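Local coordinates for protein putative L-alanine-DL-glutamate epimerase (Burkholderia xenovorans, PDB 3GO2) that binds magnesium and is probably a racemase or epimerase of the mandelate racemase/muconate lactonizing enzyme type, at residues W123-T128 and E343-R348; P134-P139 and D347-E352; Q158-K163 and Y362-L367. One frame throughout, in Å; residues are numbered along the deposited sequence.

Overall arrangement
Three contacts illustrate how a TIM-barrel-type domain of the enolase superfamily is closed by its C-terminal part. After the N-terminal domain the chain enters strand 118-123, runs through 123-128 and 134-139, passes helix 144-156 and enters strand 161-168 at 158-163; the barrel strands follow before the chain returns through 343-348, 347-352 and 362-367. Each contact closes a loop of about 200 residues. Contact 3 crosses contacts 1 and 2, which both return to the same stretch and share Asp347 and Arg348. Contact 3 meets contact 1 through Ile346 and Phe159 and through the hydroxyls of Thr344 and Tyr362, but does not touch contact 2.

Contact 1. Residues W123-T128 and E343-R348; sequences WSHCPT and ETDIDR
Trp123 and Thr344 form a parallel beta bridge where strand 118-123 lies beside strand 342-344, at the closure of the enolase-superfamily barrel, and the loop that follows brings His125 to the ligand-binding site. The backbone bond of this bridge, Ser124 N to Thr344 O, measures 2.8 Å.

Side-chain hydrogen bonds extend the pairing. Ser124 OG donates to Glu343 OE2 at 2.6 Å, using the anti lone pair of a carboxylate whose other oxygen is held by the backbone of Asn319. His125 ND1 donates to the syn lone pair of Asp345 OD1 at 2.7 Å, nearly in the imidazole plane, although carboxylate and ring are turned 66° apart. This bond and the stack on Trp129 together limit the rotation of a ring that belongs to the site where fumarate and 2-oxoglutarate have been seen.

Apolar packing centres on the indole. Trp123 CG stands opposite the backbone N (chi1 174°), which turns the indole so that Ile346 CB sits over one face in a CH-pi contact, 3.5 Å from the centroid of the five-membered ring; Cys126 SG lies over the other face, toward the rim.

Water completes the seam: one molecule joins Ser124 O to Asp347 N and OD2, another His125 O to OD2. Arg130 holds Asp347 OD1, and Trp123 NE1 donates a hydrogen bond of 3.1 Å to Asp347 OD2, which lies in the indole plane but is met from above the carboxylate plane.

Contact 2. Residues P134-P139 and D347-E352; sequences PKFFGP and DRLAWE
Phe137 lays the rim of its ring against the backbone of 347-349, with no direct hydrogen bond. Its CE1 comes within 3.6 Å of Arg348 C, at the ring edge, and CD1 is 3.7 Å from Asp347 CB. The far end, CZ, packs on Leu349 CD2 at 3.8 Å. Phe137 chi1 of -47° sets CG anti to its carbonyl carbon; Phe136 CB lies over one face of the ring, which also stacks on Trp129. Phe136 touches the same leucine methyl, CB to Leu349 CD2 at 3.9 Å, while CD1 reaches Trp351 CH2.

The loop between helices 128-132 and 144-156 here meets the one leading from strand 342-344 into helix 352-355. The type I turn of this second loop, Leu349 to Glu352, adjoins the N-terminal domain: Tyr20 of strand 19-27 touches Leu349, and Trp351 NE1 bonds to Asp14 O.

Polar links across the contact run through water. One molecule donates to Phe136 O and accepts from Ala350 N; another donates to both Gly138 O and Asp347 OD1, which also pairs with Arg130. Arg348 NH1 meets Glu352 OE2 at 3.0 Å in a salt bridge, coming from above the carboxylate plane, and Arg348 NH2 bonds to Asp345 O.

Contact 3. Residues Q158-K163 and Y362-L367; sequences QFRAIK and YQNGEL
Gly365, deep in a type I' turn, presses its bare CA to 3.3 Å from Gln158 O. Both segments turn through unusual backbone here. Asn364 and Gly365 have positive phi, as the central pair of a type I' turn does, and Gln158 (phi 76°) is the C-prime residue of the Schellman motif that ends helix 144-156.

Arg160 spans the turn. Its chain runs extended from CG to NE and carries the guanidinium across to Glu366, whose CG lies 3.6 Å above one face of the group, toward its rim. The two charged planes are 32° apart, and NH1 to Glu366 OE2, at 3.6 Å, is a long salt bridge. By contrast, the amide of Asn364 stands steeply to the guanidinium, the planes being 75° apart, and its CG lies at the edge. Arg160 NH2 is 3.0 Å from Asn364 O.

Two waters supply further links. One accepts from Arg160 NE and lies within 2.7 Å of both Gln158 O and Asn364 OD1; the other accepts from Arg160 N and donates to Gly365 O. Phe159 CD2 lies 4.2 Å from Gly365 CA, and its CZ makes a loose apolar contact with Tyr362 CB, at 4.5 Å. Ile346 packs against both aromatic side chains, and the hydroxyl of Tyr362 is hydrogen-bonded to Thr344 OG1.

The turn thus belongs to a beta hairpin, strands 362-363 and 366-368, packed where a barrel helix gives way to strand 161-168, the strand bearing the 2-oxoglutarate-binding Lys163.

Contact 1. Residues W123-T128 and E343-R348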
loop_
_atom_site.group_PDB
_atom_site.type_symbol
_atom_site.label_atom_id
_atom_site.label_comp_id
_atom_site.label_asym_id
_atom_site.label_seq_id
_atom_site.Cartn_x
_atom_site.Cartn_y
_atom_site.Cartn_z
ATOM N N TRP A 123 29.015 -21.094 -18.999
ATOM C CA TRP A 123 29.747 -20.618 -20.147
ATOM C C TRP A 123 28.855 -19.599 -20.855
ATOM O O TRP A 123 27.840 -19.959 -21.486
ATOM C CB TRP A 123 30.106 -21.818 -21.054
ATOM C CG TRP A 123 30.747 -21.514 -22.369
ATOM C CD1 TRP A 123 30.864 -20.301 -22.993
ATOM C CD2 TRP A 123 31.348 -22.473 -23.257
ATOM N NE1 TRP A 123 31.484 -20.451 -24.210
ATOM C CE2 TRP A 123 31.786 -21.775 -24.396
ATOM C CE3 TRP A 123 31.549 -23.856 -23.189
ATOM C CZ2 TRP A 123 32.441 -22.414 -25.474
ATOM C CZ3 TRP A 123 32.194 -24.487 -24.253
ATOM C CH2 TRP A 123 32.630 -23.767 -25.370
ATOM N N SER A 124 29.241 -18.336 -20.719
ATOM C CA SER A 124 28.433 -17.218 -21.213
ATOM C C SER A 124 28.718 -16.871 -22.664
ATOM O O SER A 124 29.710 -17.330 -23.244
ATOM C CB SER A 124 28.644 -16.024 -20.291
ATOM O OG SER A 124 27.621 -15.050 -20.445
ATOM N N HIS A 125 27.857 -16.056 -23.266
ATOM C CA HIS A 125 28.011 -15.683 -24.687
ATOM C C HIS A 125 28.294 -16.900 -25.566
ATOM O O HIS A 125 29.245 -16.922 -26.393
ATOM C CB HIS A 125 29.083 -14.626 -24.831
ATOM C CG HIS A 125 28.799 -13.422 -23.985
ATOM N ND1 HIS A 125 29.366 -13.243 -22.743
ATOM C CD2 HIS A 125 27.920 -12.403 -24.155
ATOM C CE1 HIS A 125 28.877 -12.139 -22.200
ATOM N NE2 HIS A 125 28.005 -11.609 -23.036
ATOM N N CYS A 126 27.422 -17.882 -25.386
ATOM C CA CYS A 126 27.556 -19.217 -25.966
ATOM C C CYS A 126 26.272 -19.572 -26.686
ATOM O O CYS A 126 25.316 -20.022 -26.047
ATOM C CB CYS A 126 27.801 -20.220 -24.849
ATOM S SG CYS A 126 27.986 -21.944 -25.460
ATOM N N PRO A 127 26.239 -19.430 -28.016
ATOM C CA PRO A 127 27.323 -19.200 -28.994
ATOM C C PRO A 127 27.527 -17.745 -29.443
ATOM O O PRO A 127 28.109 -17.464 -30.507
ATOM C CB PRO A 127 26.876 -20.070 -30.184
ATOM C CG PRO A 127 25.357 -20.112 -30.062
ATOM C CD PRO A 127 24.949 -19.682 -28.695
ATOM N N THR A 128 27.068 -16.802 -28.622
ATOM C CA THR A 128 27.081 -15.401 -28.984
ATOM C C THR A 128 28.415 -14.859 -29.513
ATOM O O THR A 128 28.436 -14.175 -30.539
ATOM C CB THR A 128 26.619 -14.588 -27.773
ATOM O OG1 THR A 128 25.395 -15.136 -27.295
ATOM C CG2 THR A 128 26.486 -13.120 -28.079
ATOM N N GLU A 343 29.128 -16.346 -13.815
ATOM C CA GLU A 343 29.341 -16.182 -15.242
ATOM C C GLU A 343 30.809 -16.251 -15.611
ATOM O O GLU A 343 31.635 -15.706 -14.925
ATOM C CB GLU A 343 28.830 -14.787 -15.658
ATOM C CG GLU A 343 28.895 -14.542 -17.166
ATOM C CD GLU A 343 28.350 -13.191 -17.574
ATOM O OE1 GLU A 343 28.279 -12.283 -16.710
ATOM O OE2 GLU A 343 27.992 -13.050 -18.766
ATOM N N THR A 344 31.130 -16.863 -16.744
ATOM C CA THR A 344 32.468 -16.674 -17.311
ATOM C C THR A 344 32.398 -16.912 -18.815
ATOM O O THR A 344 31.547 -17.665 -19.275
ATOM C CB THR A 344 33.514 -17.600 -16.634
ATOM O OG1 THR A 344 34.822 -17.108 -16.886
ATOM C CG2 THR A 344 33.394 -19.041 -17.134
ATOM N N ASP A 345 33.284 -16.276 -19.564
ATOM C CA ASP A 345 33.406 -16.548 -21.007
ATOM C C ASP A 345 34.478 -17.598 -21.164
ATOM O O ASP A 345 35.614 -17.443 -20.685
ATOM C CB ASP A 345 33.780 -15.276 -21.776
ATOM C CG ASP A 345 32.619 -14.301 -21.902
ATOM O OD1 ASP A 345 31.446 -14.741 -21.927
ATOM O OD2 ASP A 345 32.875 -13.082 -22.028
ATOM N N ILE A 346 34.131 -18.686 -21.832
ATOM C CA ILE A 346 35.087 -19.758 -22.068
ATOM C C ILE A 346 35.819 -19.532 -23.406
ATOM O O ILE A 346 36.952 -20.012 -23.585
ATOM C CB ILE A 346 34.378 -21.137 -21.961
ATOM C CG1 ILE A 346 33.974 -21.427 -20.505
ATOM C CG2 ILE A 346 35.251 -22.258 -22.489
ATOM C CD1 ILE A 346 35.116 -21.367 -19.478
ATOM N N ASP A 347 35.185 -18.800 -24.322
ATOM C CA ASP A 347 35.835 -18.337 -25.556
ATOM C C ASP A 347 36.810 -17.211 -25.203
ATOM O O ASP A 347 36.401 -16.164 -24.672
ATOM C CB ASP A 347 34.818 -17.853 -26.583
ATOM C CG ASP A 347 33.834 -18.941 -27.007
ATOM O OD1 ASP A 347 34.271 -19.892 -27.699
ATOM O OD2 ASP A 347 32.631 -18.830 -26.637
ATOM N N ARG A 348 38.099 -17.436 -25.495
ATOM C CA ARG A 348 39.136 -16.462 -25.160
ATOM C C ARG A 348 39.888 -16.015 -26.398
ATOM O O ARG A 348 40.033 -16.759 -27.379
ATOM C CB ARG A 348 40.151 -17.005 -24.149
ATOM C CG ARG A 348 39.604 -17.659 -22.876
ATOM C CD ARG A 348 38.556 -16.827 -22.164
ATOM N NE ARG A 348 39.046 -15.533 -21.718
ATOM C CZ ARG A 348 38.355 -14.723 -20.908
ATOM N NH1 ARG A 348 38.838 -13.556 -20.536
ATOM N NH2 ARG A 348 37.159 -15.088 -20.461
HETATM O O HOH W 1 32.378 -17.376 -24.127
HETATM O O HOH W 2 30.376 -18.435 -28.198
#

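Contact 2. Residues P134-P139 and D347-E352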
loop_
_atom_site.group_PDB
_atom_site.type_symbol
_atom_site.label_atom_id
_atom_site.label_comp_id
_atom_site.label_asym_id
_atom_site.label_seq_id
_atom_site.Cartn_x
_atom_site.Cartn_y
_atom_site.Cartn_z
ATOM N N PRO A 134 33.495 -13.766 -34.789
ATOM C CA PRO A 134 34.178 -14.935 -35.337
ATOM C C PRO A 134 35.653 -14.708 -35.721
ATOM O O PRO A 134 36.412 -15.678 -35.804
ATOM C CB PRO A 134 33.351 -15.265 -36.595
ATOM C CG PRO A 134 32.717 -13.984 -36.981
ATOM C CD PRO A 134 32.408 -13.309 -35.678
ATOM N N LYS A 135 36.037 -13.448 -35.950
ATOM C CA LYS A 135 37.440 -13.095 -36.204
ATOM C C LYS A 135 38.309 -13.421 -34.991
ATOM O O LYS A 135 39.511 -13.659 -35.121
ATOM C CB LYS A 135 37.550 -11.608 -36.566
ATOM C CG LYS A 135 38.955 -10.995 -36.504
ATOM C CD LYS A 135 39.349 -10.226 -37.762
ATOM C CE LYS A 135 40.136 -11.125 -38.728
ATOM N NZ LYS A 135 39.898 -10.789 -40.180
ATOM N N PHE A 136 37.694 -13.431 -33.810
ATOM C CA PHE A 136 38.451 -13.599 -32.568
ATOM C C PHE A 136 38.171 -14.887 -31.824
ATOM O O PHE A 136 39.063 -15.443 -31.160
ATOM C CB PHE A 136 38.194 -12.385 -31.686
ATOM C CG PHE A 136 38.596 -11.119 -32.334
ATOM C CD1 PHE A 136 39.949 -10.840 -32.550
ATOM C CD2 PHE A 136 37.657 -10.221 -32.777
ATOM C CE1 PHE A 136 40.333 -9.678 -33.174
ATOM C CE2 PHE A 136 38.052 -9.036 -33.402
ATOM C CZ PHE A 136 39.400 -8.780 -33.599
ATOM N N PHE A 137 36.930 -15.359 -31.928
ATOM C CA PHE A 137 36.496 -16.568 -31.254
ATOM C C PHE A 137 35.928 -17.521 -32.276
ATOM O O PHE A 137 34.891 -17.251 -32.889
ATOM C CB PHE A 137 35.399 -16.242 -30.239
ATOM C CG PHE A 137 35.717 -15.069 -29.360
ATOM C CD1 PHE A 137 36.705 -15.165 -28.383
ATOM C CD2 PHE A 137 35.056 -13.885 -29.512
ATOM C CE1 PHE A 137 37.005 -14.111 -27.570
ATOM C CE2 PHE A 137 35.351 -12.802 -28.681
ATOM C CZ PHE A 137 36.334 -12.933 -27.710
ATOM N N GLY A 138 36.605 -18.642 -32.438
ATOM C CA GLY A 138 36.177 -19.648 -33.366
ATOM C C GLY A 138 35.940 -20.952 -32.653
ATOM O O GLY A 138 36.251 -21.075 -31.465
ATOM N N PRO A 139 35.401 -21.949 -33.377
ATOM C CA PRO A 139 35.053 -21.814 -34.790
ATOM C C PRO A 139 33.827 -20.935 -34.978
ATOM O O PRO A 139 32.929 -20.974 -34.125
ATOM C CB PRO A 139 34.723 -23.247 -35.208
ATOM C CG PRO A 139 34.303 -23.905 -33.970
ATOM C CD PRO A 139 35.096 -23.292 -32.869
ATOM N N ASP A 347 35.185 -18.800 -24.322
ATOM C CA ASP A 347 35.835 -18.337 -25.556
ATOM C C ASP A 347 36.810 -17.211 -25.203
ATOM O O ASP A 347 36.401 -16.164 -24.672
ATOM C CB ASP A 347 34.818 -17.853 -26.583
ATOM C CG ASP A 347 33.834 -18.941 -27.007
ATOM O OD1 ASP A 347 34.271 -19.892 -27.699
ATOM O OD2 ASP A 347 32.631 -18.830 -26.637
ATOM N N ARG A 348 38.099 -17.436 -25.495
ATOM C CA ARG A 348 39.136 -16.462 -25.160
ATOM C C ARG A 348 39.888 -16.015 -26.398
ATOM O O ARG A 348 40.033 -16.759 -27.379
ATOM C CB ARG A 348 40.151 -17.005 -24.149
ATOM C CG ARG A 348 39.604 -17.659 -22.876
ATOM C CD ARG A 348 38.556 -16.827 -22.164
ATOM N NE ARG A 348 39.046 -15.533 -21.718
ATOM C CZ ARG A 348 38.355 -14.723 -20.908
ATOM N NH1 ARG A 348 38.838 -13.556 -20.536
ATOM N NH2 ARG A 348 37.159 -15.088 -20.461
ATOM N N LEU A 349 40.377 -14.793 -26.333
ATOM C CA LEU A 349 41.274 -14.263 -27.349
ATOM C C LEU A 349 42.566 -15.075 -27.433
ATOM O O LEU A 349 43.076 -15.596 -26.442
ATOM C CB LEU A 349 41.657 -12.829 -27.015
ATOM C CG LEU A 349 40.530 -11.810 -26.889
ATOM C CD1 LEU A 349 41.066 -10.495 -26.334
ATOM C CD2 LEU A 349 39.826 -11.575 -28.204
ATOM N N ALA A 350 43.125 -15.128 -28.637
ATOM C CA ALA A 350 44.344 -15.893 -28.863
ATOM C C ALA A 350 45.529 -15.390 -28.030
ATOM O O ALA A 350 46.418 -16.169 -27.678
ATOM C CB ALA A 350 44.681 -15.882 -30.348
ATOM N N TRP A 351 45.531 -14.107 -27.697
ATOM C CA TRP A 351 46.595 -13.517 -26.878
ATOM C C TRP A 351 46.222 -13.293 -25.403
ATOM O O TRP A 351 46.962 -12.665 -24.650
ATOM C CB TRP A 351 47.094 -12.216 -27.515
ATOM C CG TRP A 351 46.092 -11.121 -27.614
ATOM C CD1 TRP A 351 45.893 -10.121 -26.705
ATOM C CD2 TRP A 351 45.144 -10.898 -28.669
ATOM N NE1 TRP A 351 44.925 -9.274 -27.144
ATOM C CE2 TRP A 351 44.428 -9.728 -28.335
ATOM C CE3 TRP A 351 44.831 -11.567 -29.858
ATOM C CZ2 TRP A 351 43.408 -9.217 -29.131
ATOM C CZ3 TRP A 351 43.813 -11.048 -30.668
ATOM C CH2 TRP A 351 43.116 -9.885 -30.296
ATOM N N GLU A 352 45.076 -13.821 -24.974
ATOM C CA GLU A 352 44.625 -13.554 -23.609
ATOM C C GLU A 352 45.665 -13.964 -22.564
ATOM O O GLU A 352 45.937 -13.217 -21.618
ATOM C CB GLU A 352 43.320 -14.294 -23.331
ATOM C CG GLU A 352 42.691 -14.051 -21.952
ATOM C CD GLU A 352 41.979 -12.727 -21.840
ATOM O OE1 GLU A 352 41.750 -12.074 -22.889
ATOM O OE2 GLU A 352 41.634 -12.348 -20.686
HETATM O O HOH W 3 41.594 -14.274 -30.896
HETATM O O HOH W 4 36.544 -19.611 -29.107
#

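Contact 3. Residues Q158-K163 and Y362-L367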
loop_
_atom_site.group_PDB
_atom_site.type_symbol
_atom_site.label_atom_id
_atom_site.label_comp_id
_atom_site.label_asym_id
_atom_site.label_seq_id
_atom_site.Cartn_x
_atom_site.Cartn_y
_atom_site.Cartn_z
ATOM N N GLN A 158 32.230 -30.618 -20.148
ATOM C CA GLN A 158 31.756 -30.794 -18.782
ATOM C C GLN A 158 31.205 -29.503 -18.160
ATOM O O GLN A 158 31.116 -29.394 -16.945
ATOM C CB GLN A 158 32.859 -31.363 -17.879
ATOM C CG GLN A 158 33.518 -32.621 -18.446
ATOM C CD GLN A 158 32.525 -33.722 -18.634
ATOM O OE1 GLN A 158 32.179 -34.070 -19.769
ATOM N NE2 GLN A 158 32.033 -34.279 -17.532
ATOM N N PHE A 159 30.850 -28.530 -18.993
ATOM C CA PHE A 159 30.171 -27.327 -18.468
ATOM C C PHE A 159 28.741 -27.693 -18.225
ATOM O O PHE A 159 28.183 -28.533 -18.950
ATOM C CB PHE A 159 30.371 -26.127 -19.389
ATOM C CG PHE A 159 31.772 -25.626 -19.347
ATOM C CD1 PHE A 159 32.708 -26.046 -20.289
ATOM C CD2 PHE A 159 32.206 -24.851 -18.280
ATOM C CE1 PHE A 159 34.037 -25.628 -20.203
ATOM C CE2 PHE A 159 33.528 -24.427 -18.194
ATOM C CZ PHE A 159 34.438 -24.820 -19.137
ATOM N N ARG A 160 28.189 -27.148 -17.145
ATOM C CA ARG A 160 26.886 -27.557 -16.649
ATOM C C ARG A 160 25.782 -26.603 -17.065
ATOM O O ARG A 160 24.602 -26.902 -16.829
ATOM C CB ARG A 160 26.905 -27.602 -15.137
ATOM C CG ARG A 160 27.961 -28.537 -14.554
ATOM C CD ARG A 160 28.157 -28.260 -13.092
ATOM N NE ARG A 160 29.216 -29.100 -12.531
ATOM C CZ ARG A 160 29.518 -29.173 -11.236
ATOM N NH1 ARG A 160 28.853 -28.446 -10.327
ATOM N NH2 ARG A 160 30.501 -29.978 -10.848
ATOM N N ALA A 161 26.175 -25.459 -17.621
ATOM C CA ALA A 161 25.234 -24.400 -18.025
ATOM C C ALA A 161 25.853 -23.492 -19.073
ATOM O O ALA A 161 27.063 -23.272 -19.072
ATOM C CB ALA A 161 24.782 -23.597 -16.822
ATOM N N ILE A 162 25.021 -22.992 -19.986
ATOM C CA ILE A 162 25.438 -22.054 -21.024
ATOM C C ILE A 162 24.412 -20.931 -21.124
ATOM O O ILE A 162 23.240 -21.154 -20.816
ATOM C CB ILE A 162 25.572 -22.751 -22.429
ATOM C CG1 ILE A 162 24.260 -23.381 -22.868
ATOM C CG2 ILE A 162 26.675 -23.808 -22.385
ATOM C CD1 ILE A 162 24.355 -24.120 -24.214
ATOM N N LYS A 163 24.855 -19.746 -21.554
ATOM C CA LYS A 163 23.962 -18.622 -21.770
ATOM C C LYS A 163 24.027 -18.100 -23.180
ATOM O O LYS A 163 25.105 -17.863 -23.693
ATOM C CB LYS A 163 24.267 -17.492 -20.808
ATOM C CG LYS A 163 23.166 -16.429 -20.779
ATOM C CD LYS A 163 23.285 -15.411 -19.621
ATOM C CE LYS A 163 24.296 -14.293 -19.855
ATOM N NZ LYS A 163 24.429 -13.376 -18.661
ATOM N N TYR A 362 39.629 -24.281 -14.748
ATOM C CA TYR A 362 38.322 -24.924 -14.604
ATOM C C TYR A 362 38.507 -26.439 -14.546
ATOM O O TYR A 362 39.398 -26.978 -15.205
ATOM C CB TYR A 362 37.405 -24.573 -15.770
ATOM C CG TYR A 362 37.239 -23.081 -15.928
ATOM C CD1 TYR A 362 36.305 -22.385 -15.159
ATOM C CD2 TYR A 362 37.994 -22.377 -16.833
ATOM C CE1 TYR A 362 36.165 -21.011 -15.280
ATOM C CE2 TYR A 362 37.865 -20.991 -16.968
ATOM C CZ TYR A 362 36.927 -20.314 -16.191
ATOM O OH TYR A 362 36.812 -18.945 -16.304
ATOM N N GLN A 363 37.685 -27.076 -13.750
ATOM C CA GLN A 363 37.639 -28.535 -13.660
ATOM C C GLN A 363 36.207 -28.968 -13.421
ATOM O O GLN A 363 35.555 -28.469 -12.508
ATOM C CB GLN A 363 38.545 -29.003 -12.519
ATOM C CG GLN A 363 38.613 -30.526 -12.319
ATOM C CD GLN A 363 39.440 -30.904 -11.082
ATOM O OE1 GLN A 363 40.392 -30.200 -10.707
ATOM N NE2 GLN A 363 39.058 -31.996 -10.424
ATOM N N ASN A 364 35.701 -29.866 -14.281
ATOM C CA ASN A 364 34.353 -30.421 -14.148
ATOM C C ASN A 364 33.299 -29.331 -13.993
ATOM O O ASN A 364 32.431 -29.414 -13.128
ATOM C CB ASN A 364 34.279 -31.371 -12.951
ATOM C CG ASN A 364 32.971 -32.185 -12.900
ATOM O OD1 ASN A 364 32.312 -32.395 -13.917
ATOM N ND2 ASN A 364 32.601 -32.650 -11.703
ATOM N N GLY A 365 33.426 -28.288 -14.800
ATOM C CA GLY A 365 32.455 -27.227 -14.844
ATOM C C GLY A 365 32.541 -26.221 -13.723
ATOM O O GLY A 365 31.595 -25.447 -13.536
ATOM N N GLU A 366 33.639 -26.229 -12.966
ATOM C CA GLU A 366 33.770 -25.307 -11.827
ATOM C C GLU A 366 35.070 -24.543 -11.936
ATOM O O GLU A 366 36.045 -25.052 -12.468
ATOM C CB GLU A 366 33.770 -26.041 -10.499
ATOM C CG GLU A 366 32.515 -26.872 -10.241
ATOM C CD GLU A 366 32.491 -27.429 -8.842
ATOM O OE1 GLU A 366 33.492 -28.031 -8.427
ATOM O OE2 GLU A 366 31.472 -27.254 -8.153
ATOM N N LEU A 367 35.062 -23.303 -11.452
ATOM C CA LEU A 367 36.272 -22.509 -11.375
ATOM C C LEU A 367 36.987 -22.797 -10.067
ATOM O O LEU A 367 36.371 -22.790 -8.996
ATOM C CB LEU A 367 35.938 -21.012 -11.451
ATOM C CG LEU A 367 37.041 -19.968 -11.232
ATOM C CD1 LEU A 367 38.147 -20.031 -12.299
ATOM C CD2 LEU A 367 36.407 -18.547 -11.205
HETATM O O HOH W 5 30.302 -30.965 -14.920
HETATM O O HOH W 6 29.732 -25.261 -15.601
#